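CRISPR-associated protein, Cse1 family (Acidimicrobium ferrooxidans, PDB 4H3T) probably serves as the Cse1 subunit of a type I-E CRISPR Cascade complex, which recognises invading DNA. Local coordinates at residues G123-A128 with V278-I283. The protein carries 1 engineered substitution. Sequence-based numbering, arbitrary orientation.
Sequences GGVKTA and VPRVLI
Lys126 and Val281 form a hydrogen-bonded antiparallel pair where the short strand 126-127 docks on the long strand 275-289, an example of a loop-borne strand extending a sheet mainly through backbone bonds. Lys126 N gives a nearly straight bond to Val281 O (2.8 Å), and Val281 N returns one to Lys126 O (2.8 Å). Thr127 and Arg280 follow as a non-hydrogen-bonded pair, with Thr127 CA lying 3.3 Å from Pro279 O. That carbonyl also accepts Ala128 N at 2.8 Å, but the donor stands 55° out of the carbonyl plane as the chain leaves the strand. At the other end, a water donates to Gly124 O and accepts from Ile283 N, continuing the pairing where direct bonds stop. Side chains add modest packing: Val125 CG1, anti to its own nitrogen (chi1 179°), reaches Arg280 NH1 at 3.8 Å, and Leu282 CD1 rests 3.7 Å from Gly124 O. In one of its two modelled conformers Lys126 bends at chi2 (-53°), bringing NZ to 2.7 Å from Gly123 O, a bond that is therefore uncertain. Strand 263-272 also pairs with strand 275-289, through Phe268 to Arg280 and Arg266 to Leu282, while helix 157-170 touches Val278 and Ile283.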
# COMPACT_ATOMS: atom_id res chain seq x y z
N GLY A 123 -21.98 -17.39 -21.88
CA GLY A 123 -21.99 -16.22 -21.01
C GLY A 123 -20.73 -15.75 -20.26
O GLY A 123 -20.82 -14.83 -19.42
N GLY A 124 -19.56 -16.31 -20.52
CA GLY A 124 -18.35 -15.88 -19.76
C GLY A 124 -17.87 -14.44 -19.98
O GLY A 124 -17.36 -13.79 -19.05
N VAL A 125 -18.07 -13.91 -21.19
CA VAL A 125 -17.68 -12.54 -21.56
C VAL A 125 -18.60 -11.56 -20.83
O VAL A 125 -19.81 -11.76 -20.83
CB VAL A 125 -17.72 -12.31 -23.10
CG1 VAL A 125 -17.33 -10.87 -23.46
CG2 VAL A 125 -16.76 -13.26 -23.81
N LYS A 126 -18.02 -10.51 -20.23
CA LYS A 126 -18.75 -9.50 -19.47
C LYS A 126 -18.53 -8.13 -20.06
O LYS A 126 -17.61 -7.94 -20.86
CB LYS A 126 -18.26 -9.49 -17.99
CG LYS A 126 -18.35 -10.85 -17.27
CD LYS A 126 -19.75 -11.47 -17.34
CE LYS A 126 -19.82 -12.83 -16.67
NZ LYS A 126 -21.04 -13.54 -17.09
N THR A 127 -19.35 -7.18 -19.65
CA THR A 127 -19.17 -5.79 -20.10
C THR A 127 -17.88 -5.32 -19.45
O THR A 127 -17.47 -5.80 -18.37
CB THR A 127 -20.38 -4.89 -19.79
OG1 THR A 127 -20.54 -4.83 -18.39
CG2 THR A 127 -21.64 -5.38 -20.48
N ALA A 128 -17.21 -4.39 -20.11
CA ALA A 128 -15.94 -3.90 -19.65
C ALA A 128 -15.95 -3.19 -18.29
O ALA A 128 -14.91 -3.12 -17.63
CB ALA A 128 -15.35 -3.01 -20.69
N VAL A 278 -13.55 -0.05 -25.63
CA VAL A 278 -13.56 -1.43 -25.12
C VAL A 278 -14.88 -1.67 -24.38
O VAL A 278 -14.95 -1.35 -23.23
CB VAL A 278 -12.34 -1.75 -24.21
CG1 VAL A 278 -12.33 -3.22 -23.80
CG2 VAL A 278 -11.01 -1.39 -24.88
N PRO A 279 -15.89 -2.26 -25.01
CA PRO A 279 -17.18 -2.49 -24.30
C PRO A 279 -17.25 -3.84 -23.55
O PRO A 279 -18.14 -4.04 -22.73
CB PRO A 279 -18.20 -2.47 -25.44
CG PRO A 279 -17.47 -2.88 -26.61
CD PRO A 279 -16.02 -2.53 -26.45
N ARG A 280 -16.39 -4.82 -23.90
CA ARG A 280 -16.48 -6.15 -23.33
C ARG A 280 -15.09 -6.69 -22.97
O ARG A 280 -14.09 -6.29 -23.57
CB ARG A 280 -17.17 -7.12 -24.33
CG ARG A 280 -18.64 -6.79 -24.66
CD ARG A 280 -19.21 -7.83 -25.67
NE ARG A 280 -18.35 -7.95 -26.86
CZ ARG A 280 -17.94 -9.07 -27.46
NH1 ARG A 280 -18.36 -10.26 -27.04
NH2 ARG A 280 -17.12 -9.02 -28.51
N VAL A 281 -15.07 -7.67 -22.04
CA VAL A 281 -13.84 -8.26 -21.52
C VAL A 281 -14.13 -9.71 -21.04
O VAL A 281 -15.26 -10.01 -20.61
CB VAL A 281 -13.21 -7.40 -20.37
CG1 VAL A 281 -14.10 -7.40 -19.12
CG2 VAL A 281 -11.82 -7.91 -20.02
N LEU A 282 -13.11 -10.55 -21.06
CA LEU A 282 -13.14 -11.91 -20.51
C LEU A 282 -12.03 -11.96 -19.45
O LEU A 282 -10.88 -11.63 -19.75
CB LEU A 282 -12.98 -12.96 -21.60
CG LEU A 282 -12.91 -14.45 -21.17
CD1 LEU A 282 -14.09 -14.88 -20.31
CD2 LEU A 282 -12.87 -15.35 -22.37
N ILE A 283 -12.36 -12.33 -18.22
CA ILE A 283 -11.40 -12.34 -17.09
C ILE A 283 -11.47 -13.69 -16.42
O ILE A 283 -12.51 -14.03 -15.87
CB ILE A 283 -11.70 -11.23 -16.06
CG1 ILE A 283 -11.78 -9.86 -16.72
CG2 ILE A 283 -10.68 -11.20 -14.95
CD1 ILE A 283 -12.28 -8.78 -15.74
O HOH W 1 -15.26 -12.59 -17.73